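Local coordinates for protein probable endonuclease 4 (Thermotoga maritima, PDB 4HNO) that probably cleaves phosphodiester bonds at apurinic or apyrimidinic sites in DNA during base excision repair, using a cluster of three metal ions, at residues A[7-12]-A[25-30]; A[111-116]-A[147-152]; A[180-185]-A[215-220]; A[231-236]-A[261-266]. All coordinates share one frame; numbering follows the deposited sequence.

In the fold
All four contacts belong to one TIM barrel and reach the same sheet. They follow in numerical order along the chain. Contact 1 joins strand 7-10 to the end of helix 20-26, away from the metals. Contacts 2, 3 and 4 bring together strand ends and the loops after them. All protein ligands of the metal cluster but H72 lie here. The centres of contacts 3 and 4 are about 10 Å apart, those of contacts 2 and 3 about 13 Å. Contacts 1 and 2 lie on opposite sides of the chain's centre, their centres about 25 Å apart. Strands 7-10 and 260-262 pair, linking contacts 1 and 4. One active site is thus built from distant sequence parts.

Contact 1 (A[7-12]-A[25-30])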
# COMPACT_ATOMS: atom_id res chain seq x y z
N ILE A 7 6.20 8.23 -8.65
CA ILE A 7 4.99 7.64 -9.16
C ILE A 7 5.28 6.31 -9.84
O ILE A 7 6.32 6.13 -10.47
CB ILE A 7 4.24 8.61 -10.11
CG1 ILE A 7 2.87 8.04 -10.49
CG2 ILE A 7 5.07 8.93 -11.34
CD1 ILE A 7 1.93 9.10 -11.09
N GLY A 8 4.35 5.39 -9.70
CA GLY A 8 4.40 4.14 -10.42
C GLY A 8 3.10 3.39 -10.20
O GLY A 8 2.08 3.99 -9.90
N ALA A 9 3.16 2.07 -10.36
CA ALA A 9 1.98 1.24 -10.31
C ALA A 9 2.30 -0.10 -9.67
O ALA A 9 3.46 -0.47 -9.49
CB ALA A 9 1.42 1.02 -11.71
N HIS A 10 1.25 -0.82 -9.33
CA HIS A 10 1.36 -2.23 -9.02
C HIS A 10 1.71 -2.96 -10.31
O HIS A 10 1.02 -2.82 -11.32
CB HIS A 10 0.06 -2.75 -8.42
CG HIS A 10 0.24 -4.11 -7.87
ND1 HIS A 10 0.57 -4.33 -6.56
CD2 HIS A 10 0.32 -5.30 -8.50
CE1 HIS A 10 0.78 -5.62 -6.39
NE2 HIS A 10 0.63 -6.23 -7.55
N MET A 11 2.80 -3.71 -10.28
CA MET A 11 3.38 -4.32 -11.47
C MET A 11 3.30 -5.82 -11.40
O MET A 11 3.51 -6.41 -10.34
CB MET A 11 4.86 -3.94 -11.59
CG MET A 11 5.13 -2.45 -11.57
SD MET A 11 4.36 -1.51 -12.90
CE MET A 11 5.38 -2.07 -14.29
N PRO A 12 3.09 -6.48 -12.53
CA PRO A 12 3.05 -7.94 -12.55
C PRO A 12 4.44 -8.56 -12.38
O PRO A 12 5.45 -8.05 -12.88
CB PRO A 12 2.48 -8.26 -13.92
CG PRO A 12 2.84 -7.09 -14.75
CD PRO A 12 2.79 -5.91 -13.85
N VAL A 25 10.05 1.75 -15.73
CA VAL A 25 10.56 2.84 -16.54
C VAL A 25 9.70 2.99 -17.81
O VAL A 25 9.39 4.11 -18.24
CB VAL A 25 12.04 2.59 -16.89
CG1 VAL A 25 12.53 3.54 -17.97
CG2 VAL A 25 12.88 2.70 -15.64
N ASN A 26 9.31 1.87 -18.40
CA ASN A 26 8.55 1.89 -19.65
C ASN A 26 7.16 2.49 -19.52
O ASN A 26 6.63 2.99 -20.50
CB ASN A 26 8.43 0.49 -20.26
CG ASN A 26 9.73 0.03 -20.91
OD1 ASN A 26 10.65 0.82 -21.13
ND2 ASN A 26 9.80 -1.26 -21.22
N ILE A 27 6.57 2.45 -18.33
CA ILE A 27 5.29 3.12 -18.14
C ILE A 27 5.44 4.56 -17.65
O ILE A 27 4.43 5.22 -17.42
CB ILE A 27 4.31 2.35 -17.21
CG1 ILE A 27 4.77 2.31 -15.75
CG2 ILE A 27 4.05 0.96 -17.78
CD1 ILE A 27 3.69 1.81 -14.80
N GLY A 28 6.67 5.04 -17.51
CA GLY A 28 6.91 6.40 -17.06
C GLY A 28 7.03 6.54 -15.56
O GLY A 28 6.90 7.64 -15.03
N GLY A 29 7.28 5.43 -14.87
CA GLY A 29 7.37 5.45 -13.42
C GLY A 29 8.78 5.43 -12.89
O GLY A 29 9.74 5.14 -13.61
N ASN A 30 8.89 5.69 -11.58
CA ASN A 30 10.15 5.62 -10.85
C ASN A 30 9.95 4.95 -9.49
O ASN A 30 10.83 5.03 -8.64
CB ASN A 30 10.77 7.02 -10.70
CG ASN A 30 9.87 7.97 -9.95
OD1 ASN A 30 8.94 7.57 -9.28
ND2 ASN A 30 10.15 9.25 -10.07
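Residues 7-11 and 27-30 run 119° apart and come nearest at G8 and G29, whose CA atoms are 4.4 Å from each other. I7 and N30 form two hydrogen bonds. N30 N gives a nearly linear bond to I7 O (2.8 Å). I7 N gives the second bond to N30 OD1 (2.9 Å), with the donor tilted a little from the amide plane. N30 CG lies between its own backbone N and carbonyl carbon (chi1 60°), which turns the amide back toward I7. N30 ND2 goes on to the carbonyl of I5. The bare CA of G29 packs 3.2 Å from I7 O. G28 ends helix 20-26 with a Schellman motif and turns the chain toward the strand. The other end is apolar. I27 CD1 touches A9 CB at 3.9 Å. The M11 and I27 side chains meet tip to tip. M11 bends at chi2 and chi3, which brings SD to 3.9 Å from I27 CD1. A272 of helix 268-284 packs on I27. All this lies within the beta-alpha-beta unit of strand 7-10, helix 20-26 and strand 31-34. The contact thus pairs two hydrogen bonds to the I7 main chain with apolar packing of I27 on A9 and M11.

Contact 2 (A[111-116]-A[147-152]); sequences IHPGSH and ENVSQK. With ZN (zinc ion), chain B; MN (manganese (II) ion), chain E.
E147 OE2 binds the zinc ion (2.0 Å) next to H112 NE2, and it is also hydrogen-bonded to N110. H112 NE2 binds the same zinc, likewise at 2.0 Å. H112 NE2 and E147 OE2 are 3.0 Å apart as partners on one metal, and no hydrogen bond joins them. Ring and carboxylate lie side by side and point the same way, with their planes 88° apart. The other oxygen, E147 OE1, binds the manganese ion at 2.1 Å, so the carboxylate bridges two metals. Water 1 bridges them as well, and it lies at the edge of the H112 ring, in its plane. E147 reaches the pair with CG anti to the backbone N (chi1 -176°) and an extended chain beyond. V149 CG1 sits over one face of the H112 ring, 3.9 Å from the centroid, a CH-pi contact displaced toward the rim. E147 N donates a hydrogen bond to I111 O (3.0 Å). P113 CD lies 3.2 Å from E147 O, a buried carbonyl with no polar partner in the model. H72 also binds the zinc. The contact joins the C-terminal end of strand 143-147 to strand 108-115. P113 packs against helices 121-136 and 160-169, while V149 touches strand 155-156.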
# COMPACT_ATOMS: atom_id res chain seq x y z
N ILE A 111 0.39 -4.41 4.18
CA ILE A 111 -0.69 -5.32 4.51
C ILE A 111 -1.98 -4.56 4.79
O ILE A 111 -1.98 -3.45 5.28
CB ILE A 111 -0.33 -6.21 5.75
CG1 ILE A 111 -0.37 -5.42 7.07
CG2 ILE A 111 1.01 -6.90 5.60
CD1 ILE A 111 -0.39 -6.31 8.32
N HIS A 112 -3.09 -5.21 4.52
CA HIS A 112 -4.37 -4.81 5.09
C HIS A 112 -4.43 -5.42 6.50
O HIS A 112 -4.13 -6.60 6.67
CB HIS A 112 -5.52 -5.35 4.26
CG HIS A 112 -5.54 -4.82 2.86
ND1 HIS A 112 -6.60 -4.97 2.02
CD2 HIS A 112 -4.64 -4.08 2.18
CE1 HIS A 112 -6.33 -4.40 0.86
NE2 HIS A 112 -5.11 -3.89 0.91
N PRO A 113 -4.80 -4.65 7.50
CA PRO A 113 -4.76 -5.17 8.87
C PRO A 113 -5.47 -6.49 9.09
O PRO A 113 -4.93 -7.36 9.79
CB PRO A 113 -5.39 -4.03 9.68
CG PRO A 113 -5.00 -2.79 8.90
CD PRO A 113 -5.15 -3.21 7.47
N GLY A 114 -6.66 -6.63 8.54
CA GLY A 114 -7.41 -7.86 8.69
C GLY A 114 -8.89 -7.60 8.90
O GLY A 114 -9.35 -6.46 8.99
N SER A 115 -9.63 -8.70 8.98
CA SER A 115 -11.05 -8.67 9.28
C SER A 115 -11.34 -9.59 10.46
O SER A 115 -10.92 -10.75 10.46
CB SER A 115 -11.89 -9.11 8.11
OG SER A 115 -13.23 -9.33 8.57
N HIS A 116 -12.09 -9.08 11.45
CA HIS A 116 -12.48 -9.87 12.60
C HIS A 116 -13.72 -10.70 12.39
O HIS A 116 -14.16 -11.44 13.27
CB HIS A 116 -12.65 -9.00 13.84
CG HIS A 116 -13.61 -7.87 13.65
ND1 HIS A 116 -14.96 -8.06 13.49
CD2 HIS A 116 -13.39 -6.55 13.55
CE1 HIS A 116 -15.53 -6.88 13.32
NE2 HIS A 116 -14.59 -5.95 13.34
N GLU A 147 -2.10 -0.49 5.67
CA GLU A 147 -2.89 0.25 4.71
C GLU A 147 -4.31 0.43 5.23
O GLU A 147 -4.92 -0.50 5.73
CB GLU A 147 -2.92 -0.53 3.40
CG GLU A 147 -3.63 0.20 2.29
CD GLU A 147 -3.88 -0.62 1.06
OE1 GLU A 147 -4.75 -0.22 0.25
OE2 GLU A 147 -3.18 -1.64 0.86
N ASN A 148 -4.85 1.64 5.06
CA ASN A 148 -6.27 1.81 5.34
C ASN A 148 -7.12 1.10 4.29
O ASN A 148 -6.72 0.96 3.13
CB ASN A 148 -6.66 3.28 5.43
CG ASN A 148 -6.48 4.00 4.12
OD1 ASN A 148 -5.37 4.03 3.60
ND2 ASN A 148 -7.54 4.60 3.59
N VAL A 149 -8.30 0.65 4.73
CA VAL A 149 -9.18 -0.19 3.95
C VAL A 149 -10.59 0.40 3.98
O VAL A 149 -10.87 1.40 4.63
CB VAL A 149 -9.16 -1.64 4.46
CG1 VAL A 149 -7.77 -2.25 4.23
CG2 VAL A 149 -9.58 -1.74 5.91
N SER A 150 -11.49 -0.25 3.26
CA SER A 150 -12.89 0.16 3.25
C SER A 150 -13.66 -0.55 4.37
O SER A 150 -13.25 -1.60 4.88
CB SER A 150 -13.49 -0.15 1.89
OG SER A 150 -12.73 0.46 0.87
N GLN A 151 -14.79 0.04 4.74
CA GLN A 151 -15.60 -0.46 5.85
C GLN A 151 -16.56 -1.52 5.33
O GLN A 151 -17.74 -1.26 5.08
CB GLN A 151 -16.36 0.69 6.50
CG GLN A 151 -17.03 0.29 7.77
CD GLN A 151 -17.91 1.37 8.35
OE1 GLN A 151 -18.18 2.38 7.71
NE2 GLN A 151 -18.37 1.14 9.56
N LYS A 152 -16.03 -2.72 5.15
CA LYS A 152 -16.77 -3.85 4.60
C LYS A 152 -16.49 -5.02 5.51
O LYS A 152 -15.36 -5.24 5.94
CB LYS A 152 -16.31 -4.17 3.19
CG LYS A 152 -16.44 -3.02 2.22
CD LYS A 152 -15.75 -3.32 0.91
CE LYS A 152 -16.51 -4.37 0.12
NZ LYS A 152 -15.84 -4.71 -1.16
ZN ZN B . -3.92 -3.02 -0.41
MN MN E . -4.52 -0.14 -1.88
O HOH W 1 -4.60 -2.08 -1.95

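Contact 3 (A[180-185]-A[215-220]); sequences YDTCHG and KMIHLN. With MN (manganese (II) ion), chain E; MN (manganese (II) ion), chain C.
D181 OD1 lies in the plane of the H218 ring, at its edge, and 3.4 Å from H218 CB. The same oxygen stands over one face of the H184 ring, offset toward the rim. It binds a manganese ion at 2.0 Å, and H218 ND1 binds that ion too, at 2.2 Å. The far nitrogen of the H218 ring, NE2, is hydrogen-bonded to Q33, which should fix the ring's rotation. H184 uses NE2 for the second manganese (2.1 Å), while its ND1 bonds to the carbonyl of N148. D181 OD2 caps helix 182-187. H184 N approaches it from above the carboxylate plane (3.0 Å), and C183 N adds a weak bond. N220 ND2 makes another weak bond to OD2, with carboxylate and amide planes 41° apart. N220 OD1 in turn accepts from E263 N. The D181 carboxylate thus serves a metal through one oxygen and a helix start through the other. T182 OG1 gives a hydrogen bond to N220 O (2.7 Å). It sits between its backbone N and carbonyl carbon (chi1 59°). The T182 and I217 side chains cross at about a right angle, CG2 against CG2. The backbones pair in parallel: Y180 N with M216 O, H218 N with Y180 O (2.8 Å), and T182 N with H218 O (2.9 Å). E147 and E263 complete the protein ligands of the first manganese. Metal ligands gathered at the C-terminal ends of parallel strands are the hallmark of a TIM-barrel active site, here that of the endonuclease IV family.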
# COMPACT_ATOMS: atom_id res chain seq x y z
N TYR A 180 -1.48 5.12 2.70
CA TYR A 180 -2.81 5.71 2.54
C TYR A 180 -3.33 5.42 1.15
O TYR A 180 -2.72 5.81 0.15
CB TYR A 180 -2.76 7.24 2.76
CG TYR A 180 -4.15 7.81 2.65
CD1 TYR A 180 -5.07 7.60 3.67
CD2 TYR A 180 -4.58 8.50 1.52
CE1 TYR A 180 -6.37 8.05 3.57
CE2 TYR A 180 -5.88 8.98 1.43
CZ TYR A 180 -6.77 8.73 2.46
OH TYR A 180 -8.07 9.17 2.40
N ASP A 181 -4.46 4.70 1.07
CA ASP A 181 -5.13 4.39 -0.18
C ASP A 181 -6.29 5.38 -0.36
O ASP A 181 -7.20 5.46 0.47
CB ASP A 181 -5.61 2.94 -0.16
CG ASP A 181 -6.24 2.49 -1.46
OD1 ASP A 181 -5.83 1.43 -2.00
OD2 ASP A 181 -7.15 3.20 -1.97
N THR A 182 -6.21 6.16 -1.43
CA THR A 182 -7.19 7.22 -1.64
C THR A 182 -8.60 6.70 -1.89
O THR A 182 -9.56 7.38 -1.54
CB THR A 182 -6.75 8.14 -2.79
OG1 THR A 182 -6.60 7.42 -4.00
CG2 THR A 182 -5.45 8.83 -2.49
N CYS A 183 -8.74 5.55 -2.54
CA CYS A 183 -10.08 4.99 -2.77
C CYS A 183 -10.66 4.46 -1.47
O CYS A 183 -11.80 4.76 -1.11
CB CYS A 183 -10.05 3.92 -3.85
SG CYS A 183 -11.67 3.20 -4.21
N HIS A 184 -9.87 3.66 -0.76
CA HIS A 184 -10.35 3.15 0.52
C HIS A 184 -10.72 4.30 1.45
O HIS A 184 -11.73 4.25 2.16
CB HIS A 184 -9.31 2.26 1.18
CG HIS A 184 -8.95 1.06 0.36
ND1 HIS A 184 -7.84 0.29 0.63
CD2 HIS A 184 -9.50 0.51 -0.75
CE1 HIS A 184 -7.75 -0.69 -0.25
NE2 HIS A 184 -8.74 -0.58 -1.12
N GLY A 185 -9.89 5.34 1.45
CA GLY A 185 -10.15 6.49 2.29
C GLY A 185 -11.42 7.22 1.87
O GLY A 185 -12.24 7.61 2.70
N LYS A 215 4.54 6.23 4.16
CA LYS A 215 5.57 5.75 3.24
C LYS A 215 5.10 5.55 1.81
O LYS A 215 5.92 5.51 0.90
CB LYS A 215 6.15 4.43 3.75
CG LYS A 215 6.86 4.53 5.09
CD LYS A 215 8.05 5.47 5.07
CE LYS A 215 8.72 5.50 6.42
NZ LYS A 215 9.83 6.49 6.46
N MET A 216 3.80 5.41 1.61
CA MET A 216 3.25 5.13 0.29
C MET A 216 1.83 5.67 0.26
O MET A 216 1.11 5.58 1.25
CB MET A 216 3.26 3.63 0.00
CG MET A 216 2.55 3.23 -1.30
SD MET A 216 2.94 1.57 -1.90
CE MET A 216 2.74 0.56 -0.42
N ILE A 217 1.43 6.17 -0.90
CA ILE A 217 0.03 6.45 -1.22
C ILE A 217 -0.36 5.51 -2.34
O ILE A 217 0.34 5.39 -3.35
CB ILE A 217 -0.15 7.91 -1.63
CG1 ILE A 217 0.06 8.80 -0.40
CG2 ILE A 217 -1.52 8.15 -2.26
CD1 ILE A 217 0.28 10.26 -0.73
N HIS A 218 -1.49 4.81 -2.15
CA HIS A 218 -2.11 4.09 -3.24
C HIS A 218 -3.07 5.06 -3.91
O HIS A 218 -4.05 5.51 -3.31
CB HIS A 218 -2.85 2.85 -2.77
CG HIS A 218 -1.96 1.75 -2.33
ND1 HIS A 218 -2.45 0.66 -1.63
CD2 HIS A 218 -0.64 1.54 -2.54
CE1 HIS A 218 -1.43 -0.16 -1.44
NE2 HIS A 218 -0.33 0.34 -1.97
N LEU A 219 -2.73 5.42 -5.14
CA LEU A 219 -3.41 6.46 -5.88
C LEU A 219 -4.46 5.80 -6.77
O LEU A 219 -4.18 5.30 -7.85
CB LEU A 219 -2.40 7.26 -6.70
CG LEU A 219 -2.95 8.61 -7.14
CD1 LEU A 219 -2.95 9.60 -5.98
CD2 LEU A 219 -2.18 9.15 -8.34
N ASN A 220 -5.69 5.81 -6.26
CA ASN A 220 -6.82 5.15 -6.88
C ASN A 220 -8.02 6.10 -6.91
O ASN A 220 -8.38 6.66 -5.87
CB ASN A 220 -7.24 3.93 -6.05
CG ASN A 220 -6.17 2.85 -6.03
OD1 ASN A 220 -5.61 2.52 -7.07
ND2 ASN A 220 -5.92 2.31 -4.84
MN MN E . -4.52 -0.14 -1.88
MN MN C . -9.18 -1.76 -2.76
O HOH W 1 -4.60 -2.08 -1.95

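Contact 4 (A[231-236]-A[261-266]); sequences DRHERI and ILETPG. With MN (manganese (II) ion), chain C; MN (manganese (II) ion), chain E.
H233 and E263 meet at the metal-binding mouth of the TIM barrel, where the loop after strand 260-262 passes strand 233-234. The tight part is apolar carbon packing on side chains and on backbone carbonyls. The I236 and L262 side chains cross at about a right angle, with I236 CG1 3.5 Å from L262 CD2. I236 CD1 also rests on T264 CG2. T264 CG2 comes within 3.2 Å of E234 O, and P265 CG lies 3.4 Å from H233 O. Helix 268-284 packs against I236 and L262. The outer side is looser. P265 CD is 4.1 Å from R235 CG at the partly exposed border, and the R235 guanidinium turns to salt bridges with E273 and D274. Both segments carry metal ligands. D231 OD2 binds one manganese ion at 2.0 Å and H233 NE2 binds it at 2.1 Å; H184 joins them. E263 OE1 binds the other manganese, also at 2.1 Å, and the E263 carboxylate has Q33 as a further partner. A hydrogen bond from H233 ND1 to E263 O (2.8 Å) holds the ring and links it to the backbone of a ligand of the other ion. The acceptor lies near the ring plane, but the donor stands above the carbonyl plane of E263, 41° out of it.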
# COMPACT_ATOMS: atom_id res chain seq x y z
N ASP A 231 -15.12 -0.21 -2.13
CA ASP A 231 -13.82 -0.72 -2.58
C ASP A 231 -13.83 -1.20 -4.03
O ASP A 231 -13.52 -2.34 -4.34
CB ASP A 231 -13.28 -1.79 -1.67
CG ASP A 231 -11.79 -2.03 -1.87
OD1 ASP A 231 -11.23 -2.89 -1.19
OD2 ASP A 231 -11.16 -1.31 -2.68
N ARG A 232 -14.15 -0.27 -4.92
CA ARG A 232 -14.01 -0.49 -6.35
C ARG A 232 -13.20 0.66 -6.93
O ARG A 232 -13.67 1.81 -7.07
CB ARG A 232 -15.39 -0.61 -7.03
CG ARG A 232 -16.17 -1.86 -6.61
CD ARG A 232 -15.45 -3.14 -7.00
NE ARG A 232 -16.24 -4.34 -6.73
CZ ARG A 232 -16.22 -5.02 -5.59
NH1 ARG A 232 -15.45 -4.62 -4.58
NH2 ARG A 232 -16.98 -6.10 -5.45
N HIS A 233 -11.94 0.35 -7.25
CA HIS A 233 -11.03 1.35 -7.74
C HIS A 233 -11.41 1.76 -9.17
O HIS A 233 -11.98 0.99 -9.94
CB HIS A 233 -9.59 0.81 -7.78
CG HIS A 233 -9.08 0.26 -6.49
ND1 HIS A 233 -7.78 -0.19 -6.39
CD2 HIS A 233 -9.65 0.01 -5.29
CE1 HIS A 233 -7.59 -0.68 -5.16
NE2 HIS A 233 -8.71 -0.57 -4.48
N GLU A 234 -11.02 2.98 -9.52
CA GLU A 234 -11.28 3.53 -10.84
C GLU A 234 -10.01 4.24 -11.33
O GLU A 234 -9.18 4.71 -10.55
CB GLU A 234 -12.49 4.49 -10.78
CG GLU A 234 -12.90 5.15 -12.10
CD GLU A 234 -13.23 4.15 -13.18
OE1 GLU A 234 -14.43 3.95 -13.43
OE2 GLU A 234 -12.29 3.55 -13.76
N ARG A 235 -9.90 4.29 -12.65
CA ARG A 235 -8.84 5.00 -13.34
C ARG A 235 -8.79 6.47 -12.93
O ARG A 235 -9.83 7.09 -12.71
CB ARG A 235 -9.05 4.88 -14.85
CG ARG A 235 -9.12 3.41 -15.25
CD ARG A 235 -8.84 3.11 -16.67
NE ARG A 235 -7.57 3.66 -17.09
CZ ARG A 235 -7.22 3.72 -18.36
NH1 ARG A 235 -8.02 3.25 -19.30
NH2 ARG A 235 -6.07 4.26 -18.68
N ILE A 236 -7.59 7.02 -12.84
CA ILE A 236 -7.41 8.39 -12.38
C ILE A 236 -8.20 9.34 -13.27
O ILE A 236 -8.01 9.39 -14.49
CB ILE A 236 -5.92 8.80 -12.41
CG1 ILE A 236 -5.07 7.86 -11.53
CG2 ILE A 236 -5.77 10.26 -11.99
CD1 ILE A 236 -5.52 7.78 -10.11
N ILE A 261 1.38 5.19 -5.92
CA ILE A 261 1.35 3.90 -6.57
C ILE A 261 -0.08 3.61 -7.03
O ILE A 261 -1.00 3.48 -6.23
CB ILE A 261 1.82 2.79 -5.62
CG1 ILE A 261 3.29 2.99 -5.21
CG2 ILE A 261 1.58 1.41 -6.23
CD1 ILE A 261 4.28 2.90 -6.34
N LEU A 262 -0.25 3.51 -8.34
CA LEU A 262 -1.54 3.21 -8.94
C LEU A 262 -1.93 1.75 -8.72
O LEU A 262 -1.15 0.85 -9.00
CB LEU A 262 -1.47 3.45 -10.44
CG LEU A 262 -1.15 4.86 -10.90
CD1 LEU A 262 -0.65 4.83 -12.32
CD2 LEU A 262 -2.36 5.74 -10.77
N GLU A 263 -3.17 1.55 -8.27
CA GLU A 263 -3.79 0.21 -8.23
C GLU A 263 -5.10 0.28 -9.01
O GLU A 263 -6.10 -0.34 -8.66
CB GLU A 263 -4.04 -0.28 -6.82
CG GLU A 263 -2.84 -0.23 -5.90
CD GLU A 263 -3.22 -0.65 -4.51
OE1 GLU A 263 -4.15 0.01 -3.95
OE2 GLU A 263 -2.63 -1.61 -3.98
N THR A 264 -5.09 1.05 -10.07
CA THR A 264 -6.28 1.33 -10.84
C THR A 264 -6.52 0.16 -11.81
O THR A 264 -5.62 -0.65 -12.06
CB THR A 264 -6.14 2.65 -11.57
OG1 THR A 264 -4.91 2.60 -12.29
CG2 THR A 264 -6.10 3.82 -10.61
N PRO A 265 -7.74 0.04 -12.34
CA PRO A 265 -8.03 -1.08 -13.23
C PRO A 265 -7.09 -1.13 -14.43
O PRO A 265 -6.69 -0.10 -14.98
CB PRO A 265 -9.45 -0.80 -13.69
CG PRO A 265 -10.05 -0.02 -12.57
CD PRO A 265 -8.94 0.83 -12.04
N GLY A 266 -6.76 -2.34 -14.84
CA GLY A 266 -5.95 -2.54 -16.03
C GLY A 266 -4.55 -3.04 -15.73
O GLY A 266 -4.23 -3.43 -14.61
MN MN C . -9.18 -1.76 -2.76
MN MN E . -4.52 -0.14 -1.88
O HOH W 1 -4.60 -2.08 -1.95